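PDB 3VIU: phosphoribosylformylglycinamidine synthase 2 from Thermus thermophilus, which belongs to the PurM-like AIR synthase family, carrying two pairs of related N- and C-terminal domains in one chain, and holds ADP and magnesium in this structure. Local coordinates for residues F126-P129 with R133-Y136; P402-R407 with A576-Y581; R397-P402 with E709-A714; E94-A99 with I145-N150. All coordinates share one frame; numbering follows the deposited sequence.

Contact 1 (F126-P129 with R133-Y136); sequences FGPP and RSRY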
# COMPACT_ATOMS: atom_id res chain seq x y z
N PHE A 126 9.09 4.57 -10.65
CA PHE A 126 9.49 4.63 -12.06
C PHE A 126 10.97 5.03 -12.11
O PHE A 126 11.54 5.45 -11.10
CB PHE A 126 8.67 5.68 -12.81
CG PHE A 126 7.20 5.45 -12.76
CD1 PHE A 126 6.64 4.31 -13.31
CD2 PHE A 126 6.36 6.39 -12.16
CE1 PHE A 126 5.25 4.10 -13.29
CE2 PHE A 126 4.98 6.19 -12.13
CZ PHE A 126 4.42 5.05 -12.69
N GLY A 127 11.57 4.93 -13.29
CA GLY A 127 12.96 5.31 -13.45
C GLY A 127 13.08 6.82 -13.32
O GLY A 127 12.09 7.46 -12.99
N PRO A 128 14.27 7.41 -13.57
CA PRO A 128 14.50 8.86 -13.47
C PRO A 128 13.49 9.65 -14.30
O PRO A 128 13.20 9.30 -15.44
CB PRO A 128 15.93 9.01 -13.99
CG PRO A 128 16.56 7.73 -13.59
CD PRO A 128 15.50 6.72 -13.98
N PRO A 129 12.95 10.74 -13.73
CA PRO A 129 11.95 11.61 -14.36
C PRO A 129 12.34 12.36 -15.63
O PRO A 129 11.48 13.00 -16.24
CB PRO A 129 11.59 12.57 -13.24
CG PRO A 129 12.91 12.78 -12.58
CD PRO A 129 13.48 11.37 -12.50
N ARG A 133 10.56 7.23 -21.18
CA ARG A 133 9.68 6.17 -20.72
C ARG A 133 9.13 6.45 -19.34
O ARG A 133 7.95 6.22 -19.08
CB ARG A 133 10.38 4.80 -20.75
CG ARG A 133 9.42 3.64 -20.44
CD ARG A 133 10.07 2.28 -20.67
NE ARG A 133 9.26 1.15 -20.21
CZ ARG A 133 8.01 0.90 -20.60
NH1 ARG A 133 7.40 1.71 -21.45
NH2 ARG A 133 7.38 -0.18 -20.15
N SER A 134 9.97 6.95 -18.44
CA SER A 134 9.51 7.25 -17.10
C SER A 134 8.32 8.20 -17.16
O SER A 134 7.33 8.00 -16.46
CB SER A 134 10.63 7.87 -16.26
OG SER A 134 11.69 6.96 -16.10
N ARG A 135 8.42 9.23 -17.99
CA ARG A 135 7.32 10.19 -18.12
C ARG A 135 6.10 9.48 -18.69
O ARG A 135 4.98 9.70 -18.23
CB ARG A 135 7.70 11.35 -19.05
CG ARG A 135 8.68 12.35 -18.46
CD ARG A 135 8.66 13.66 -19.26
NE ARG A 135 9.06 13.48 -20.66
CZ ARG A 135 10.32 13.41 -21.09
NH1 ARG A 135 11.32 13.51 -20.23
NH2 ARG A 135 10.57 13.25 -22.39
N TYR A 136 6.31 8.65 -19.69
CA TYR A 136 5.22 7.91 -20.31
C TYR A 136 4.45 7.08 -19.27
O TYR A 136 3.23 7.20 -19.14
CB TYR A 136 5.75 7.00 -21.42
CG TYR A 136 4.69 6.18 -22.10
CD1 TYR A 136 3.86 6.73 -23.08
CD2 TYR A 136 4.48 4.84 -21.75
CE1 TYR A 136 2.86 5.98 -23.69
CE2 TYR A 136 3.49 4.08 -22.35
CZ TYR A 136 2.68 4.66 -23.32
OH TYR A 136 1.68 3.92 -23.91
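S134 reaches across to the turn at P128, and its hydroxyl supplies the one hydrogen bond between these neighbouring pieces of chain. OG donates to P128 O at 2.9 Å. The donor stands well above the carbonyl plane, 50° out of it. A chi1 of -63° swings OG to the side of the serine's own N-H, opposite its carbonyl carbon, and aims the hydroxyl at the loop from the first turn of helix 132-152.

Close van der Waals packing surrounds that bond: S134 OG approaches G127 C to 3.1 Å, and S134 CB sits 3.6 Å from G127 O. The residues lie where strand 116-126 gives way to helix 132-152, the entry to a beta-alpha-beta crossover whose second strand, 156-163, pairs in parallel with the first. F126, the last residue of the strand, starts its side chain toward the serine but carries its ring away, onto L137, L138 and V141 further along the helix.

Aliphatic-to-carbonyl packing makes up the outer part. R135 CG rests 3.6 Å from P129 O, and the arginine chain then bends at chi3 (-61°), which brings the guanidinium edge near that oxygen as packing only; NH1 has its polar partner in E130 O, a weak hydrogen bond.

Contact 2 (P402-R407 with A576-Y581); sequences PNLASR and ASEVLY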
# COMPACT_ATOMS: atom_id res chain seq x y z
N PRO A 402 12.37 16.11 -8.47
CA PRO A 402 11.13 15.38 -8.75
C PRO A 402 10.70 14.43 -7.62
O PRO A 402 9.53 14.05 -7.53
CB PRO A 402 11.45 14.65 -10.04
CG PRO A 402 12.32 15.63 -10.75
CD PRO A 402 13.26 16.09 -9.65
N ASN A 403 11.63 14.05 -6.76
CA ASN A 403 11.31 13.15 -5.67
C ASN A 403 10.86 13.90 -4.41
O ASN A 403 10.32 13.29 -3.49
CB ASN A 403 12.53 12.28 -5.33
CG ASN A 403 12.72 11.12 -6.32
OD1 ASN A 403 13.85 10.69 -6.57
ND2 ASN A 403 11.62 10.60 -6.86
N LEU A 404 11.06 15.21 -4.39
CA LEU A 404 10.69 16.03 -3.23
C LEU A 404 9.67 17.14 -3.53
O LEU A 404 9.06 17.67 -2.61
CB LEU A 404 11.95 16.64 -2.64
CG LEU A 404 13.07 15.62 -2.39
CD1 LEU A 404 14.38 16.33 -2.04
CD2 LEU A 404 12.62 14.69 -1.27
N ALA A 405 9.50 17.46 -4.80
CA ALA A 405 8.57 18.50 -5.23
C ALA A 405 7.09 18.14 -5.03
O ALA A 405 6.75 16.98 -4.78
CB ALA A 405 8.82 18.85 -6.69
N SER A 406 6.23 19.13 -5.15
CA SER A 406 4.79 18.94 -4.98
C SER A 406 4.17 17.89 -5.92
O SER A 406 4.47 17.89 -7.12
CB SER A 406 4.08 20.28 -5.17
OG SER A 406 2.68 20.13 -5.08
N ARG A 407 3.33 17.01 -5.38
CA ARG A 407 2.65 15.99 -6.20
C ARG A 407 1.29 16.59 -6.56
O ARG A 407 0.39 15.88 -7.01
CB ARG A 407 2.40 14.68 -5.43
CG ARG A 407 3.35 14.32 -4.30
CD ARG A 407 4.53 13.46 -4.73
NE ARG A 407 5.65 14.30 -5.11
CZ ARG A 407 6.87 13.85 -5.36
NH1 ARG A 407 7.16 12.56 -5.28
NH2 ARG A 407 7.82 14.72 -5.70
N ALA A 576 22.96 7.53 1.78
CA ALA A 576 21.74 7.22 1.04
C ALA A 576 20.74 8.36 1.10
O ALA A 576 19.55 8.16 0.92
CB ALA A 576 21.11 5.94 1.60
N SER A 577 21.21 9.58 1.34
CA SER A 577 20.30 10.71 1.46
C SER A 577 20.03 11.40 0.14
O SER A 577 20.67 11.13 -0.88
CB SER A 577 20.86 11.74 2.43
OG SER A 577 21.97 12.40 1.85
N GLU A 578 19.06 12.31 0.19
CA GLU A 578 18.67 13.10 -0.96
C GLU A 578 19.81 14.08 -1.29
O GLU A 578 20.24 14.17 -2.43
CB GLU A 578 17.41 13.91 -0.67
CG GLU A 578 16.11 13.15 -0.77
CD GLU A 578 15.90 12.54 -2.15
OE1 GLU A 578 16.37 13.14 -3.16
OE2 GLU A 578 15.26 11.47 -2.23
N VAL A 579 20.28 14.79 -0.28
CA VAL A 579 21.33 15.77 -0.50
C VAL A 579 22.59 15.12 -1.07
O VAL A 579 23.31 15.75 -1.84
CB VAL A 579 21.68 16.55 0.80
CG1 VAL A 579 22.56 15.68 1.71
CG2 VAL A 579 22.38 17.86 0.44
N LEU A 580 22.86 13.88 -0.68
CA LEU A 580 24.04 13.19 -1.19
C LEU A 580 23.88 12.98 -2.69
O LEU A 580 24.78 13.26 -3.48
CB LEU A 580 24.24 11.83 -0.50
CG LEU A 580 25.34 10.94 -1.13
CD1 LEU A 580 26.69 11.64 -1.04
CD2 LEU A 580 25.39 9.61 -0.41
N TYR A 581 22.71 12.47 -3.07
CA TYR A 581 22.41 12.21 -4.47
C TYR A 581 22.47 13.48 -5.31
O TYR A 581 22.95 13.45 -6.44
CB TYR A 581 21.02 11.60 -4.62
CG TYR A 581 20.62 11.39 -6.06
CD1 TYR A 581 21.18 10.37 -6.82
CD2 TYR A 581 19.68 12.23 -6.66
CE1 TYR A 581 20.82 10.18 -8.14
CE2 TYR A 581 19.31 12.05 -7.99
CZ TYR A 581 19.88 11.02 -8.72
OH TYR A 581 19.52 10.84 -10.04
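L404 and E578 form the tight part of this contact, a leucine end laid against the hydrocarbon stem of a glutamate. Both leucine methyls, CD1 and CD2, come within 3.8 Å of E578 CG, and the two side chains run antiparallel past one another. The bend at chi2 (-58°) turns the glutamate's carboxylate aside, past the leucine end, with E578 OE1 3.9 Å from L404 CD1. Its other oxygen, OE2, is hydrogen-bonded to Y162 OH, which gives the charged end of this buried residue a polar partner beside the apolar surface.

The side toward N403 is looser. There N403 CB comes no nearer than 4.2 Å to E578 OE2, and the asparagine is partly exposed. Further along the loop nothing crosses to the helix; the chain is fastened to itself, with R407 using NE and NH2 side-on against A405 O, at 2.9 Å from NE to that oxygen.

On the opposing segment, S577 OG accepts from L580 N at 3.1 Å. The glutamate therefore projects from the first turn of a serine N-capped helix, 578-584, in the second C-terminal AIR synthase-related domain.

Contact 3 (R397-P402 with E709-A714); sequences RLLASP and EELLSA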
# COMPACT_ATOMS: atom_id res chain seq x y z
N ARG A 397 17.44 23.56 -4.71
CA ARG A 397 17.66 22.44 -5.62
C ARG A 397 16.94 21.17 -5.15
O ARG A 397 16.48 20.38 -5.98
CB ARG A 397 19.17 22.17 -5.78
CG ARG A 397 19.88 23.25 -6.59
CD ARG A 397 21.40 23.16 -6.46
NE ARG A 397 21.97 21.95 -7.07
CZ ARG A 397 23.23 21.55 -6.88
NH1 ARG A 397 24.05 22.25 -6.11
NH2 ARG A 397 23.67 20.44 -7.48
N LEU A 398 16.83 20.99 -3.83
CA LEU A 398 16.14 19.83 -3.27
C LEU A 398 14.64 19.94 -3.49
O LEU A 398 13.97 18.95 -3.82
CB LEU A 398 16.43 19.69 -1.78
CG LEU A 398 17.78 19.06 -1.42
CD1 LEU A 398 17.99 19.14 0.09
CD2 LEU A 398 17.82 17.61 -1.90
N LEU A 399 14.10 21.14 -3.28
CA LEU A 399 12.68 21.37 -3.45
C LEU A 399 12.31 21.12 -4.90
O LEU A 399 11.23 20.62 -5.19
CB LEU A 399 12.32 22.81 -3.05
CG LEU A 399 12.25 23.13 -1.56
CD1 LEU A 399 12.19 24.62 -1.35
CD2 LEU A 399 11.02 22.47 -0.93
N ALA A 400 13.23 21.43 -5.82
CA ALA A 400 12.99 21.24 -7.25
C ALA A 400 13.21 19.80 -7.73
O ALA A 400 12.97 19.49 -8.90
CB ALA A 400 13.88 22.19 -8.05
N SER A 401 13.66 18.93 -6.84
CA SER A 401 13.88 17.53 -7.18
C SER A 401 12.55 16.83 -7.35
O SER A 401 11.68 16.92 -6.49
CB SER A 401 14.67 16.82 -6.09
OG SER A 401 14.52 15.41 -6.21
N PRO A 402 12.37 16.11 -8.47
CA PRO A 402 11.13 15.38 -8.75
C PRO A 402 10.70 14.43 -7.62
O PRO A 402 9.53 14.05 -7.53
CB PRO A 402 11.45 14.65 -10.04
CG PRO A 402 12.32 15.63 -10.75
CD PRO A 402 13.26 16.09 -9.65
N GLU A 709 8.06 32.81 -1.53
CA GLU A 709 7.80 32.76 -2.96
C GLU A 709 8.77 31.84 -3.71
O GLU A 709 8.34 30.96 -4.45
CB GLU A 709 7.88 34.16 -3.57
CG GLU A 709 6.53 34.79 -3.89
CD GLU A 709 6.68 36.11 -4.64
OE1 GLU A 709 7.26 37.06 -4.06
OE2 GLU A 709 6.22 36.19 -5.81
N GLU A 710 10.07 32.06 -3.52
CA GLU A 710 11.07 31.25 -4.21
C GLU A 710 11.06 29.79 -3.80
O GLU A 710 11.37 28.92 -4.62
CB GLU A 710 12.48 31.84 -4.02
CG GLU A 710 13.01 31.87 -2.60
CD GLU A 710 14.35 32.59 -2.49
OE1 GLU A 710 15.35 32.12 -3.08
OE2 GLU A 710 14.40 33.65 -1.82
N LEU A 711 10.71 29.52 -2.55
CA LEU A 711 10.64 28.14 -2.06
C LEU A 711 9.45 27.48 -2.76
O LEU A 711 9.54 26.36 -3.27
CB LEU A 711 10.43 28.13 -0.55
CG LEU A 711 11.58 28.61 0.35
CD1 LEU A 711 11.15 28.58 1.80
CD2 LEU A 711 12.81 27.73 0.14
N LEU A 712 8.35 28.21 -2.78
CA LEU A 712 7.12 27.75 -3.39
C LEU A 712 7.24 27.47 -4.89
O LEU A 712 6.87 26.39 -5.35
CB LEU A 712 6.01 28.78 -3.15
CG LEU A 712 4.58 28.33 -3.46
CD1 LEU A 712 4.19 27.16 -2.55
CD2 LEU A 712 3.63 29.50 -3.25
N SER A 713 7.78 28.41 -5.67
CA SER A 713 7.89 28.17 -7.11
C SER A 713 8.83 27.03 -7.43
O SER A 713 8.58 26.23 -8.34
CB SER A 713 8.33 29.44 -7.85
OG SER A 713 9.62 29.85 -7.44
N ALA A 714 9.92 26.94 -6.68
CA ALA A 714 10.90 25.87 -6.91
C ALA A 714 10.27 24.49 -6.65
O ALA A 714 10.52 23.54 -7.37
CB ALA A 714 12.11 26.07 -6.00
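A400, just past the end of helix 391-399, comes closest to A714 of helix 708-723, their CA atoms 5.1 Å apart. This approach lets the A400 backbone make a CA-H...O contact with A714 O, 3.4 Å from CA to O with an angle of 136° at the hydrogen. A400 CB lies against that same oxygen at 3.7 Å. The carbonyl is a natural place for such a contact, since P718, four residues further along the helix, has no N-H with which to make the usual helical bond.

Next to it the side-chain contacts are apolar. L399 sends CD1 to L711 CD2 at 3.5 Å, and the two leucine side chains cross obliquely. A chi1 of -76° turns the L399 branch away from its own carbonyl carbon and sets CD1 against L711. L399 CD1 also lies 3.7 Å from L711 O, and so touches both the side chain and the backbone oxygen of L711. A wider spacing of 4.4 Å between L399 CB and A714 CB continues the apolar seam.

Helix 625-634 covers this seam, L628 meeting L399 and A631 meeting L711. A salt bridge from E710 to R396 adds a polar tie between helices 708-723 and 391-399, and E710 also bonds S707 N at the end of strand 702-707.

Contact 4 (E94-A99 with I145-N150); sequences EPFQGA and IAFYGN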
# COMPACT_ATOMS: atom_id res chain seq x y z
N GLU A 94 1.27 -1.99 -20.44
CA GLU A 94 0.27 -1.00 -20.80
C GLU A 94 -0.11 -0.31 -19.49
O GLU A 94 -0.98 -0.78 -18.76
CB GLU A 94 -0.94 -1.68 -21.45
CG GLU A 94 -1.74 -0.79 -22.39
CD GLU A 94 -2.62 0.21 -21.66
OE1 GLU A 94 -3.86 0.18 -21.88
OE2 GLU A 94 -2.09 1.01 -20.87
N PRO A 95 0.54 0.82 -19.19
CA PRO A 95 0.32 1.61 -17.98
C PRO A 95 -1.10 2.05 -17.67
O PRO A 95 -1.50 2.07 -16.50
CB PRO A 95 1.26 2.80 -18.17
CG PRO A 95 1.32 2.95 -19.65
CD PRO A 95 1.43 1.53 -20.12
N PHE A 96 -1.86 2.39 -18.69
CA PHE A 96 -3.22 2.83 -18.45
C PHE A 96 -4.13 1.72 -17.92
O PHE A 96 -4.75 1.86 -16.87
CB PHE A 96 -3.82 3.46 -19.72
CG PHE A 96 -5.11 4.21 -19.48
CD1 PHE A 96 -6.32 3.53 -19.39
CD2 PHE A 96 -5.11 5.60 -19.35
CE1 PHE A 96 -7.52 4.22 -19.18
CE2 PHE A 96 -6.30 6.30 -19.14
CZ PHE A 96 -7.50 5.62 -19.06
N GLN A 97 -4.20 0.60 -18.63
CA GLN A 97 -5.05 -0.49 -18.18
C GLN A 97 -4.48 -1.13 -16.92
O GLN A 97 -5.23 -1.51 -16.02
CB GLN A 97 -5.20 -1.54 -19.28
CG GLN A 97 -5.99 -2.77 -18.85
CD GLN A 97 -5.17 -4.05 -18.93
OE1 GLN A 97 -4.10 -4.15 -18.34
NE2 GLN A 97 -5.68 -5.03 -19.67
N GLY A 98 -3.16 -1.26 -16.87
CA GLY A 98 -2.54 -1.87 -15.71
C GLY A 98 -2.94 -1.20 -14.41
O GLY A 98 -3.38 -1.85 -13.46
N ALA A 99 -2.79 0.12 -14.36
CA ALA A 99 -3.12 0.89 -13.16
C ALA A 99 -4.61 0.88 -12.85
O ALA A 99 -5.01 0.66 -11.70
CB ALA A 99 -2.64 2.33 -13.33
N ILE A 145 -5.49 5.50 -13.22
CA ILE A 145 -5.94 5.51 -11.84
C ILE A 145 -7.09 6.51 -11.69
O ILE A 145 -8.10 6.22 -11.04
CB ILE A 145 -4.78 5.90 -10.87
CG1 ILE A 145 -3.77 4.76 -10.77
CG2 ILE A 145 -5.34 6.23 -9.48
CD1 ILE A 145 -2.65 5.00 -9.78
N ALA A 146 -6.92 7.69 -12.28
CA ALA A 146 -7.95 8.73 -12.21
C ALA A 146 -9.23 8.25 -12.89
O ALA A 146 -10.34 8.50 -12.40
CB ALA A 146 -7.45 10.01 -12.88
N PHE A 147 -9.08 7.57 -14.01
CA PHE A 147 -10.22 7.06 -14.76
C PHE A 147 -11.12 6.15 -13.95
O PHE A 147 -12.33 6.36 -13.87
CB PHE A 147 -9.76 6.32 -16.02
CG PHE A 147 -10.80 5.40 -16.60
CD1 PHE A 147 -10.62 4.02 -16.57
CD2 PHE A 147 -11.97 5.92 -17.16
CE1 PHE A 147 -11.59 3.16 -17.09
CE2 PHE A 147 -12.95 5.06 -17.68
CZ PHE A 147 -12.75 3.68 -17.65
N TYR A 148 -10.54 5.13 -13.33
CA TYR A 148 -11.35 4.20 -12.57
C TYR A 148 -11.92 4.81 -11.30
O TYR A 148 -13.12 4.74 -11.06
CB TYR A 148 -10.53 2.95 -12.22
CG TYR A 148 -11.40 1.74 -12.05
CD1 TYR A 148 -12.13 1.54 -10.88
CD2 TYR A 148 -11.56 0.82 -13.09
CE1 TYR A 148 -13.00 0.45 -10.75
CE2 TYR A 148 -12.42 -0.26 -12.97
CZ TYR A 148 -13.13 -0.44 -11.80
OH TYR A 148 -14.00 -1.49 -11.70
N GLY A 149 -11.05 5.41 -10.50
CA GLY A 149 -11.46 6.03 -9.26
C GLY A 149 -12.49 7.13 -9.40
O GLY A 149 -13.45 7.18 -8.64
N ASN A 150 -12.28 8.03 -10.35
CA ASN A 150 -13.22 9.12 -10.55
C ASN A 150 -14.56 8.60 -11.04
O ASN A 150 -15.61 9.15 -10.69
CB ASN A 150 -12.66 10.14 -11.54
CG ASN A 150 -11.53 10.97 -10.95
OD1 ASN A 150 -10.92 11.78 -11.64
ND2 ASN A 150 -11.23 10.76 -9.66
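E94 OE2 is gripped by two backbone N-H groups at the start of helix 95-112. Q97 N donates to it at 3.1 Å with an N-H...O angle of 155°, coming from above the carboxylate plane; F96 N, 2.6 Å from the same oxygen, makes a bent, weak bond. E94 thus acts as the N-cap, its negative charge set where it should favour the helix start.

The capped turn presents F96 to the neighbouring helix. Its CG is anti to the backbone N (chi1 -168°), and the ring leads nearer to the other segment than its first bond suggests. F96 CZ meets F147 CB at 3.9 Å, and F96 CE1 lies 4.1 Å from F147 CD1. The side chains cross at about a right angle while the ring planes are only 34° apart, an oblique pairing with ring centroids separated by 5.9 Å. F147 is also touched by P235 from helix 235-250.

One turn on, A99 points CB at the partner helix and meets I145 CG1 at 3.7 Å, a small residue against a branched one in a buried spot. Y148 extends the interface along helix 95-112, touching V103 and L107. The result is a side-by-side helix pair from the first N-terminal AIR synthase-related domain, in which helix 95-112 follows strand 78-86 and precedes strand 116-126 in the chain, and helix 132-152 follows strand 116-126 and precedes strand 156-163 of the same sheet.

In the fold
From the N terminus, the first loop opens at 94-99 and is closed by contact 4 at 145-150. Contact 1, a short turn, nests within it, and both use helix 132-152, with Y136 touching P95. All four of these segments belong to one family domain. Contact 3 opens much later, at 397-402, and closes near the C terminus at 709-714; contact 2 nests inside it and shares P402. Together they tie the end of helix 391-399 and the loop after it to helices 578-584 and 708-723. The two nested pairs follow in series, yet they meet in space: P129 CG of contact 1 packs 3.4 Å from P402 CG of contacts 2 and 3.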